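Local coordinates for protein shikimate dehydrogenase (NADP(+)) (Peptoclostridium difficile, PDB 5DZS) that probably catalyses the reversible NADPH-linked reduction of 3-dehydroshikimate to shikimate, the fourth of seven steps in chorismate biosynthesis, and forms a homodimer, at residues B[2-7]-B[246-251]; B[86-89]-B[94-97]; B[180-185]-B[192-197]; B[208-211]-B[215-218]. All coordinates share one frame; numbering follows the deposited sequence. Where two conformers were deposited one is given.

Contact 1. Residues B[2-7]-B[246-251]; sequences NFFGLV and IWQDTK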
loop_
_atom_site.group_PDB
_atom_site.type_symbol
_atom_site.label_atom_id
_atom_site.label_comp_id
_atom_site.label_asym_id
_atom_site.label_seq_id
_atom_site.Cartn_x
_atom_site.Cartn_y
_atom_site.Cartn_z
ATOM N N ASN B 2 18.346 -7.666 -0.590
ATOM C CA ASN B 2 17.264 -8.193 0.212
ATOM C C ASN B 2 16.770 -9.505 -0.396
ATOM O O ASN B 2 16.844 -9.708 -1.612
ATOM C CB ASN B 2 16.127 -7.220 0.378
ATOM C CG ASN B 2 16.478 -6.128 1.359
ATOM O OD1 ASN B 2 16.821 -5.009 0.963
ATOM N ND2 ASN B 2 16.496 -6.466 2.630
ATOM N N PHE B 3 16.251 -10.361 0.461
ATOM C CA PHE B 3 15.768 -11.693 0.094
ATOM C C PHE B 3 14.257 -11.840 0.229
ATOM O O PHE B 3 13.644 -11.322 1.175
ATOM C CB PHE B 3 16.415 -12.806 0.948
ATOM C CG PHE B 3 17.903 -13.021 0.741
ATOM C CD1 PHE B 3 18.581 -12.524 -0.342
ATOM C CD2 PHE B 3 18.604 -13.872 1.610
ATOM C CE1 PHE B 3 19.955 -12.809 -0.524
ATOM C CE2 PHE B 3 19.948 -14.135 1.438
ATOM C CZ PHE B 3 20.619 -13.630 0.353
ATOM N N PHE B 4 13.704 -12.591 -0.712
ATOM C CA PHE B 4 12.273 -12.846 -0.836
ATOM C C PHE B 4 12.086 -14.279 -1.321
ATOM O O PHE B 4 13.034 -14.914 -1.817
ATOM C CB PHE B 4 11.649 -11.913 -1.895
ATOM C CG PHE B 4 11.825 -10.456 -1.605
ATOM C CD1 PHE B 4 12.972 -9.779 -1.950
ATOM C CD2 PHE B 4 10.821 -9.754 -0.947
ATOM C CE1 PHE B 4 13.105 -8.441 -1.638
ATOM C CE2 PHE B 4 10.957 -8.432 -0.636
ATOM C CZ PHE B 4 12.096 -7.769 -0.990
ATOM N N GLY B 5 10.866 -14.789 -1.239
ATOM C CA GLY B 5 10.611 -16.083 -1.821
ATOM C C GLY B 5 9.181 -16.513 -1.767
ATOM O O GLY B 5 8.301 -15.749 -1.335
ATOM N N LEU B 6 8.968 -17.745 -2.196
ATOM C CA LEU B 6 7.653 -18.352 -2.295
ATOM C C LEU B 6 7.567 -19.549 -1.370
ATOM O O LEU B 6 8.365 -20.486 -1.485
ATOM C CB LEU B 6 7.390 -18.804 -3.736
ATOM C CG LEU B 6 6.099 -19.590 -3.991
ATOM C CD1 LEU B 6 4.865 -18.780 -3.659
ATOM C CD2 LEU B 6 6.062 -20.111 -5.416
ATOM N N VAL B 7 6.582 -19.520 -0.462
ATOM C CA VAL B 7 6.366 -20.596 0.490
ATOM C C VAL B 7 5.219 -21.502 0.043
ATOM O O VAL B 7 4.106 -21.026 -0.210
ATOM C CB VAL B 7 6.055 -20.029 1.878
ATOM C CG1 VAL B 7 5.649 -21.138 2.857
ATOM C CG2 VAL B 7 7.257 -19.243 2.415
ATOM N N ILE B 246 3.905 -3.613 -2.506
ATOM C CA ILE B 246 3.725 -3.719 -1.061
ATOM C C ILE B 246 5.062 -3.805 -0.316
ATOM O O ILE B 246 5.295 -3.090 0.665
ATOM C CB ILE B 246 2.869 -4.955 -0.722
ATOM C CG1 ILE B 246 1.422 -4.709 -1.184
ATOM C CG2 ILE B 246 2.917 -5.234 0.787
ATOM C CD1 ILE B 246 0.573 -5.949 -1.210
ATOM N N TRP B 247 5.953 -4.646 -0.824
ATOM C CA TRP B 247 7.246 -4.874 -0.184
ATOM C C TRP B 247 8.109 -3.633 -0.178
ATOM O O TRP B 247 8.813 -3.374 0.829
ATOM C CB TRP B 247 7.977 -6.046 -0.828
ATOM C CG TRP B 247 7.341 -7.402 -0.578
ATOM C CD1 TRP B 247 6.644 -7.779 0.531
ATOM C CD2 TRP B 247 7.374 -8.541 -1.435
ATOM N NE1 TRP B 247 6.211 -9.058 0.403
ATOM C CE2 TRP B 247 6.669 -9.572 -0.790
ATOM C CE3 TRP B 247 7.928 -8.794 -2.692
ATOM C CZ2 TRP B 247 6.506 -10.828 -1.354
ATOM C CZ3 TRP B 247 7.773 -10.053 -3.239
ATOM C CH2 TRP B 247 7.057 -11.040 -2.600
ATOM N N GLN B 248 8.058 -2.842 -1.247
ATOM C CA GLN B 248 8.887 -1.609 -1.327
ATOM C C GLN B 248 8.136 -0.362 -0.822
ATOM O O GLN B 248 8.743 0.693 -0.535
ATOM C CB GLN B 248 9.322 -1.353 -2.772
ATOM C CG GLN B 248 9.887 -2.534 -3.551
ATOM C CD GLN B 248 11.246 -3.006 -3.078
ATOM O OE1 GLN B 248 12.103 -2.209 -2.701
ATOM N NE2 GLN B 248 11.466 -4.312 -3.148
ATOM N N ASP B 249 6.819 -0.488 -0.707
ATOM C CA ASP B 249 5.926 0.623 -0.338
ATOM C C ASP B 249 6.007 1.729 -1.402
ATOM O O ASP B 249 6.072 2.928 -1.080
ATOM C CB ASP B 249 6.152 1.186 1.080
ATOM C CG ASP B 249 4.971 2.038 1.567
ATOM O OD1 ASP B 249 3.808 1.617 1.386
ATOM O OD2 ASP B 249 5.205 3.121 2.154
ATOM N N THR B 250 6.015 1.318 -2.662
ATOM C CA THR B 250 6.071 2.279 -3.758
ATOM C C THR B 250 5.269 1.721 -4.900
ATOM O O THR B 250 5.139 0.516 -5.037
ATOM C CB THR B 250 7.522 2.508 -4.219
ATOM O OG1 THR B 250 7.588 3.659 -5.076
ATOM C CG2 THR B 250 8.061 1.297 -4.931
ATOM N N LYS B 251 4.725 2.591 -5.738
ATOM C CA LYS B 251 3.944 2.168 -6.883
ATOM C C LYS B 251 4.851 1.934 -8.102
ATOM O O LYS B 251 5.857 2.623 -8.299
ATOM C CB LYS B 251 2.860 3.219 -7.230
ATOM C CG LYS B 251 1.877 3.516 -6.106
ATOM C CD LYS B 251 1.062 2.324 -5.657
ATOM C CE LYS B 251 0.032 2.675 -4.582
ATOM N NZ LYS B 251 -0.742 1.511 -4.064
#
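Phe4 and Trp247 both carry CG beside the backbone N and anti to the carbonyl carbon (chi1 -59° and -69°), and these torsions bring the two rings past each other, one partly over the other, between strand 2-8 and the last turn of helix 233-248. The contact thus packs a helix against the mixed sheet of the substrate-binding domain, joining its first strand to a helix from far along the chain. One side of the phenyl ring does the touching: Phe4 CD2 lies 3.5 Å from Trp247 CE3, over one face of the indole and offset toward its rim. Phe4 CE2 is 3.7 Å from Trp247 CD2, at the fusion bond of the indole. The planes make 36°, neither a parallel stack nor an edge-to-face pair, and the centre of the phenyl ring is 4.8 Å from that of the indole six-membered ring. Wide, flat groups suit this place, because the CA atoms of Phe4 and Trp247 are 9.4 Å apart and flat aromatic side chains are long enough to meet over that distance. Trp247 NE1 is hydrogen-bonded to Ile88 O, in strand 87-91 of the same sheet. Beyond the indole the helix ends in a Schellman motif: Asp249, with positive phi, is the C-prime residue, and after it Lys251 NZ forms a salt bridge with Asp249 OD1 of the second subunit. At the outer end of the phenyl ring the Gln248 chain bends at chi2, bringing its amide obliquely up to the ring, with Gln248 NE2 4.1 Å from Phe4 CZ.

Contact 2. Residues B[86-89]-B[94-97]; sequences NTIL and MLYG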
loop_
_atom_site.group_PDB
_atom_site.type_symbol
_atom_site.label_atom_id
_atom_site.label_comp_id
_atom_site.label_asym_id
_atom_site.label_seq_id
_atom_site.Cartn_x
_atom_site.Cartn_y
_atom_site.Cartn_z
ATOM N N ASN B 86 -1.658 -14.313 0.742
ATOM C CA ASN B 86 -0.647 -14.788 -0.210
ATOM C C ASN B 86 0.606 -13.937 -0.264
ATOM O O ASN B 86 1.505 -14.260 -1.038
ATOM C CB ASN B 86 -1.231 -14.948 -1.603
ATOM C CG ASN B 86 -1.466 -13.640 -2.297
ATOM O OD1 ASN B 86 -1.357 -12.557 -1.722
ATOM N ND2 ASN B 86 -1.782 -13.736 -3.576
ATOM N N THR B 87 0.686 -12.893 0.561
ATOM C CA THR B 87 1.828 -11.965 0.546
ATOM C C THR B 87 2.100 -11.557 1.986
ATOM O O THR B 87 1.187 -11.086 2.666
ATOM C CB THR B 87 1.523 -10.739 -0.336
ATOM O OG1 THR B 87 1.257 -11.166 -1.688
ATOM C CG2 THR B 87 2.670 -9.741 -0.345
ATOM N N ILE B 88 3.331 -11.738 2.437
ATOM C CA ILE B 88 3.740 -11.369 3.791
ATOM C C ILE B 88 4.901 -10.367 3.709
ATOM O O ILE B 88 5.828 -10.558 2.885
ATOM C CB ILE B 88 4.185 -12.605 4.599
ATOM C CG1 ILE B 88 2.986 -13.543 4.830
ATOM C CG2 ILE B 88 4.835 -12.234 5.939
ATOM C CD1 ILE B 88 3.322 -14.899 5.415
ATOM N N LEU B 89 4.871 -9.355 4.558
ATOM C CA LEU B 89 5.916 -8.331 4.656
ATOM C C LEU B 89 6.445 -8.329 6.088
ATOM O O LEU B 89 5.666 -8.299 7.048
ATOM C CB LEU B 89 5.337 -6.961 4.344
ATOM C CG LEU B 89 6.235 -5.745 4.611
ATOM C CD1 LEU B 89 7.549 -5.728 3.848
ATOM C CD2 LEU B 89 5.442 -4.484 4.308
ATOM N N MET B 94 7.890 -7.632 12.823
ATOM C CA MET B 94 6.478 -7.968 12.778
ATOM C C MET B 94 6.137 -8.441 11.374
ATOM O O MET B 94 6.780 -8.041 10.403
ATOM C CB MET B 94 5.621 -6.744 13.120
ATOM C CG MET B 94 5.840 -6.217 14.520
ATOM S SD MET B 94 5.267 -7.363 15.780
ATOM C CE MET B 94 3.552 -6.908 15.856
ATOM N N LEU B 95 5.139 -9.311 11.276
ATOM C CA LEU B 95 4.671 -9.817 9.991
ATOM C C LEU B 95 3.275 -9.302 9.654
ATOM O O LEU B 95 2.348 -9.424 10.456
ATOM C CB LEU B 95 4.669 -11.352 9.955
ATOM C CG LEU B 95 6.047 -11.986 10.165
ATOM C CD1 LEU B 95 5.909 -13.510 10.161
ATOM C CD2 LEU B 95 7.052 -11.536 9.147
ATOM N N TYR B 96 3.159 -8.745 8.446
ATOM C CA TYR B 96 1.932 -8.183 7.888
ATOM C C TYR B 96 1.489 -9.043 6.734
ATOM O O TYR B 96 2.292 -9.341 5.826
ATOM C CB TYR B 96 2.177 -6.767 7.362
ATOM C CG TYR B 96 2.499 -5.740 8.432
ATOM C CD1 TYR B 96 3.735 -5.712 9.062
ATOM C CD2 TYR B 96 1.580 -4.776 8.767
ATOM C CE1 TYR B 96 4.002 -4.782 10.045
ATOM C CE2 TYR B 96 1.862 -3.833 9.719
ATOM C CZ TYR B 96 3.058 -3.851 10.362
ATOM O OH TYR B 96 3.370 -2.889 11.326
ATOM N N GLY B 97 0.242 -9.445 6.747
ATOM C CA GLY B 97 -0.343 -10.270 5.699
ATOM C C GLY B 97 -1.284 -9.516 4.776
ATOM O O GLY B 97 -2.146 -8.748 5.250
#
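A beta hairpin, strands 87-91 and 94-98, brings these segments together in the mixed sheet of the substrate-binding domain. Leu89 and Tyr96 form an antiparallel hydrogen-bonded pair: Leu89 N reaches Tyr96 O at 2.9 Å, and Tyr96 N returns to Leu89 O at the same 2.9 Å. Next to it, Ile88 and Gly97 are a non-hydrogen-bonded pair, flanked by a CA-H...O contact, with Ile88 CA 3.2 Å from Tyr96 O. Leu89 and Tyr96 share one face of the sheet, and the edge of the Tyr96 ring lies near Leu89 O, with Tyr96 CD1 3.8 Å from it. On the face of Ile88, its CG2 branch stands anti to the backbone N and meets Leu95 CD2 at 4.0 Å; the branched, apolar side chains suit this buried surface, which helix 46-53 covers beyond Leu95. Thr87 OG1 donates to Asn86 OD1 at 3.0 Å, from above the amide plane rather than along a lone pair, while Asn86 ND2 is hydrogen-bonded to Thr100 OG1. Asn86, predicted to bind shikimate, lies just before strand 87-91. There Asn86 and Thr87 both face Tyr98, a classic beta bulge.

Contact 3. Residues B[180-185]-B[192-197]; sequences NATPVG and ISPVSK
Two irregular segments of the loop between strand 177-180 and helix 197-200 run close together, Val184 CA 5.8 Å from Pro194 CA. The loop lies in the Rossmann-type nucleotide-binding domain, and segment 180-185 is shaped by an Asx turn followed by an ST turn. Asn180 OD1 takes two hydrogen bonds: Thr182 OG1 gives one of 2.6 Å in the amide plane, on a lone pair, and Thr182 N comes from above that plane. Thr182 OG1 in turn accepts from Val184 N at 3.2 Å. An amide and a hydroxyl suit these positions because each accepts a backbone N-H two residues on. Asn180 ND2 is hydrogen-bonded to Asp208 OD1, and the Asn180 side chain lies about 6 Å from that of Leu209, predicted to bind NADP(+). Gly185 takes a positive phi of 107°, which glycine, having no CB, adopts readily. From segment 192-197, the ring of Pro194 crosses obliquely over this turn, its CG 3.6 Å from Asn180 OD1 and its CB 3.8 Å from Thr182 OG1. Val184 CG1, anti to the backbone N (chi1 180°), reaches the Ile192 to Pro194 backbone, packing against Pro194 CD at 3.8 Å and touching Ile192 O at 3.6 Å.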
loop_
_atom_site.group_PDB
_atom_site.type_symbol
_atom_site.label_atom_id
_atom_site.label_comp_id
_atom_site.label_asym_id
_atom_site.label_seq_id
_atom_site.Cartn_x
_atom_site.Cartn_y
_atom_site.Cartn_z
ATOM N N ASN B 180 -11.407 -22.511 -12.848
ATOM C CA ASN B 180 -10.682 -23.539 -12.117
ATOM C C ASN B 180 -9.778 -22.965 -11.031
ATOM O O ASN B 180 -8.746 -22.349 -11.335
ATOM C CB ASN B 180 -9.802 -24.364 -13.050
ATOM C CG ASN B 180 -9.005 -25.410 -12.296
ATOM O OD1 ASN B 180 -9.521 -26.047 -11.378
ATOM N ND2 ASN B 180 -7.739 -25.574 -12.660
ATOM N N ALA B 181 -10.159 -23.179 -9.777
ATOM C CA ALA B 181 -9.360 -22.760 -8.624
ATOM C C ALA B 181 -8.763 -23.983 -7.904
ATOM O O ALA B 181 -8.337 -23.866 -6.757
ATOM C CB ALA B 181 -10.201 -21.944 -7.656
ATOM N N THR B 182 -8.724 -25.134 -8.578
ATOM C CA THR B 182 -8.170 -26.365 -8.009
ATOM C C THR B 182 -6.716 -26.509 -8.444
ATOM O O THR B 182 -6.297 -25.890 -9.414
ATOM C CB THR B 182 -8.931 -27.626 -8.471
ATOM O OG1 THR B 182 -8.598 -27.956 -9.831
ATOM C CG2 THR B 182 -10.435 -27.455 -8.321
ATOM N N PRO B 183 -5.942 -27.342 -7.736
ATOM C CA PRO B 183 -4.559 -27.545 -8.157
ATOM C C PRO B 183 -4.426 -28.537 -9.326
ATOM O O PRO B 183 -3.312 -28.896 -9.696
ATOM C CB PRO B 183 -3.890 -28.100 -6.895
ATOM C CG PRO B 183 -4.979 -28.767 -6.142
ATOM C CD PRO B 183 -6.256 -28.046 -6.478
ATOM N N VAL B 184 -5.547 -28.966 -9.904
ATOM C CA VAL B 184 -5.526 -29.918 -11.012
ATOM C C VAL B 184 -5.108 -29.257 -12.324
ATOM O O VAL B 184 -5.590 -28.173 -12.667
ATOM C CB VAL B 184 -6.909 -30.576 -11.205
ATOM C CG1 VAL B 184 -6.883 -31.562 -12.367
ATOM C CG2 VAL B 184 -7.349 -31.264 -9.922
ATOM N N GLY B 185 -4.203 -29.918 -13.048
ATOM C CA GLY B 185 -3.731 -29.443 -14.350
ATOM C C GLY B 185 -2.321 -28.883 -14.391
ATOM O O GLY B 185 -1.885 -28.392 -15.433
ATOM N N ILE B 192 -4.849 -34.125 -17.416
ATOM C CA ILE B 192 -6.074 -34.321 -16.625
ATOM C C ILE B 192 -6.754 -32.996 -16.283
ATOM O O ILE B 192 -6.109 -32.045 -15.843
ATOM C CB ILE B 192 -5.797 -35.093 -15.320
ATOM C CG1 ILE B 192 -5.413 -36.537 -15.653
ATOM C CG2 ILE B 192 -7.026 -35.082 -14.412
ATOM C CD1 ILE B 192 -5.102 -37.401 -14.452
ATOM N N SER B 193 -8.069 -32.977 -16.481
ATOM C CA SER B 193 -8.910 -31.824 -16.220
ATOM C C SER B 193 -9.760 -32.067 -14.978
ATOM O O SER B 193 -10.198 -33.184 -14.739
ATOM C CB SER B 193 -9.826 -31.592 -17.424
ATOM O OG SER B 193 -10.840 -30.652 -17.129
ATOM N N PRO B 194 -10.017 -31.018 -14.186
ATOM C CA PRO B 194 -10.851 -31.182 -12.987
ATOM C C PRO B 194 -12.307 -31.534 -13.314
ATOM O O PRO B 194 -13.038 -32.006 -12.439
ATOM C CB PRO B 194 -10.786 -29.806 -12.315
ATOM C CG PRO B 194 -10.423 -28.864 -13.405
ATOM C CD PRO B 194 -9.552 -29.629 -14.348
ATOM N N VAL B 195 -12.717 -31.285 -14.557
ATOM C CA VAL B 195 -14.069 -31.592 -15.000
ATOM C C VAL B 195 -14.051 -32.213 -16.381
ATOM O O VAL B 195 -13.144 -31.972 -17.183
ATOM C CB VAL B 195 -14.978 -30.346 -15.024
ATOM C CG1 VAL B 195 -15.253 -29.867 -13.609
ATOM C CG2 VAL B 195 -14.380 -29.236 -15.883
ATOM N N SER B 196 -15.074 -33.009 -16.648
ATOM C CA SER B 196 -15.208 -33.686 -17.912
ATOM C C SER B 196 -15.602 -32.743 -19.040
ATOM O O SER B 196 -16.112 -31.640 -18.819
ATOM C CB SER B 196 -16.281 -34.766 -17.798
ATOM O OG SER B 196 -17.536 -34.177 -17.488
ATOM N N LYS B 197 -15.381 -33.226 -20.252
ATOM C CA LYS B 197 -15.730 -32.526 -21.477
ATOM C C LYS B 197 -17.226 -32.175 -21.488
ATOM O O LYS B 197 -17.617 -31.116 -21.974
ATOM C CB LYS B 197 -15.391 -33.430 -22.671
ATOM C CG LYS B 197 -15.515 -32.765 -24.026
ATOM C CD LYS B 197 -15.178 -33.692 -25.187
ATOM C CE LYS B 197 -16.180 -34.829 -25.329
ATOM N NZ LYS B 197 -15.954 -35.627 -26.567
#

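Contact 4. Residues B[208-211]-B[215-218]; sequences DLIY and ETEF
Asp208 meets Thr216 and Phe218 at the start of helix 217-224. Asp208 CB lies against the Phe218 ring, 3.7 Å from Phe218 CD2. From there chi1 of -164° puts CG opposite the backbone N, and the carboxylate plane stands nearly upright to the phenyl ring, 86° between the two. At the tip the oxygens divide their work. OD2 receives the Thr216 hydroxyl: Thr216 OG1 donates at 2.9 Å to Asp208 OD2 through the lone pair pointing away from the other oxygen. Asp208 OD2 is also 3.6 Å from Phe218 CD2 and 3.3 Å from Thr216 CG2. Asp208 OD1 closes an Asx turn, accepting from Ile210 N at 3.1 Å from above the carboxylate plane, and also accepts a hydrogen bond from Asn180 ND2. A carboxylate suits this buried place because three donors converge on its two oxygens. Thr216 is the N-cap of the helix, its hydroxyl also accepting from Leu219 N, while Thr216 CG2 packs on Ile210 CG2 at 4.0 Å. Leu209 and Tyr211, predicted to bind NADP(+) and shikimate respectively, flank Ile210 in this turn. The whole lies at the end of strand 205-208 in the parallel sheet, beside strand 177-180, with helix 217-224 starting alongside it.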
loop_
_atom_site.group_PDB
_atom_site.type_symbol
_atom_site.label_atom_id
_atom_site.label_comp_id
_atom_site.label_asym_id
_atom_site.label_seq_id
_atom_site.Cartn_x
_atom_site.Cartn_y
_atom_site.Cartn_z
ATOM N N ASP B 208 -8.665 -20.514 -16.211
ATOM C CA ASP B 208 -7.836 -21.418 -15.417
ATOM C C ASP B 208 -6.779 -20.600 -14.691
ATOM O O ASP B 208 -6.003 -19.914 -15.327
ATOM C CB ASP B 208 -7.186 -22.475 -16.324
ATOM C CG ASP B 208 -6.642 -23.672 -15.543
ATOM O OD1 ASP B 208 -6.600 -23.617 -14.287
ATOM O OD2 ASP B 208 -6.281 -24.677 -16.190
ATOM N N LEU B 209 -6.752 -20.666 -13.366
ATOM C CA LEU B 209 -5.756 -19.901 -12.613
ATOM C C LEU B 209 -4.374 -20.532 -12.711
ATOM O O LEU B 209 -3.366 -19.891 -12.387
ATOM C CB LEU B 209 -6.177 -19.715 -11.157
ATOM C CG LEU B 209 -7.517 -19.002 -10.944
ATOM C CD1 LEU B 209 -7.759 -18.705 -9.469
ATOM C CD2 LEU B 209 -7.623 -17.731 -11.780
ATOM N N ILE B 210 -4.320 -21.775 -13.165
ATOM C CA ILE B 210 -3.058 -22.470 -13.338
ATOM C C ILE B 210 -2.356 -21.975 -14.585
ATOM O O ILE B 210 -2.988 -21.576 -15.567
ATOM C CB ILE B 210 -3.273 -23.993 -13.510
ATOM C CG1 ILE B 210 -3.951 -24.597 -12.269
ATOM C CG2 ILE B 210 -1.959 -24.700 -13.808
ATOM C CD1 ILE B 210 -3.190 -24.410 -10.970
ATOM N N TYR B 211 -1.034 -21.963 -14.530
ATOM C CA TYR B 211 -0.256 -21.650 -15.704
ATOM C C TYR B 211 0.808 -22.715 -15.886
ATOM O O TYR B 211 1.552 -23.023 -14.958
ATOM C CB TYR B 211 0.432 -20.285 -15.645
ATOM C CG TYR B 211 1.384 -20.158 -16.811
ATOM C CD1 TYR B 211 0.899 -20.025 -18.110
ATOM C CD2 TYR B 211 2.760 -20.234 -16.628
ATOM C CE1 TYR B 211 1.754 -19.938 -19.191
ATOM C CE2 TYR B 211 3.626 -20.151 -17.703
ATOM C CZ TYR B 211 3.119 -20.006 -18.983
ATOM O OH TYR B 211 3.979 -19.914 -20.053
ATOM N N GLU B 215 0.251 -25.991 -21.583
ATOM C CA GLU B 215 -1.208 -25.840 -21.650
ATOM C C GLU B 215 -1.966 -26.945 -20.912
ATOM O O GLU B 215 -1.735 -28.136 -21.127
ATOM C CB GLU B 215 -1.706 -25.748 -23.097
ATOM C CG GLU B 215 -3.179 -25.381 -23.188
ATOM C CD GLU B 215 -3.618 -25.084 -24.600
ATOM O OE1 GLU B 215 -3.093 -25.723 -25.536
ATOM O OE2 GLU B 215 -4.500 -24.217 -24.771
ATOM N N THR B 216 -2.896 -26.530 -20.056
ATOM C CA THR B 216 -3.690 -27.465 -19.269
ATOM C C THR B 216 -4.725 -28.201 -20.119
ATOM O O THR B 216 -5.202 -27.686 -21.135
ATOM C CB THR B 216 -4.444 -26.731 -18.148
ATOM O OG1 THR B 216 -5.382 -25.817 -18.731
ATOM C CG2 THR B 216 -3.476 -25.985 -17.247
ATOM N N GLU B 217 -5.081 -29.409 -19.692
ATOM C CA GLU B 217 -6.084 -30.192 -20.393
ATOM C C GLU B 217 -7.423 -29.451 -20.359
ATOM O O GLU B 217 -8.180 -29.470 -21.324
ATOM C CB GLU B 217 -6.217 -31.577 -19.754
ATOM C CG GLU B 217 -7.199 -32.512 -20.445
ATOM C CD GLU B 217 -6.784 -32.907 -21.857
ATOM O OE1 GLU B 217 -5.681 -32.528 -22.290
ATOM O OE2 GLU B 217 -7.559 -33.614 -22.534
ATOM N N PHE B 218 -7.694 -28.800 -19.232
ATOM C CA PHE B 218 -8.916 -28.012 -19.042
ATOM C C PHE B 218 -9.080 -27.013 -20.189
ATOM O O PHE B 218 -10.107 -27.005 -20.869
ATOM C CB PHE B 218 -8.829 -27.326 -17.670
ATOM C CG PHE B 218 -9.978 -26.410 -17.329
ATOM C CD1 PHE B 218 -11.244 -26.901 -17.101
ATOM C CD2 PHE B 218 -9.745 -25.054 -17.101
ATOM C CE1 PHE B 218 -12.287 -26.056 -16.749
ATOM C CE2 PHE B 218 -10.779 -24.204 -16.734
ATOM C CZ PHE B 218 -12.053 -24.703 -16.563
#

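From the N terminus, strand 2-8 opens the widest loop, which contact 1 closes only at the end of helix 233-248, so the other three contacts all nest inside it. Contact 2 closes first, as a short hairpin of the mixed sheet, and touches contact 1, whose Trp247 NE1 hydrogen-bonds to Ile88 O; the two reach the same sheet, and both touch the second subunit. Contacts 3 and 4 follow in series without crossing, each closing a short loop after a strand of the parallel sheet. They adjoin through a hydrogen bond from Asn180 to Asp208. Their centres lie about 27 to 31 Å from those of contacts 1 and 2, across the chain's centre.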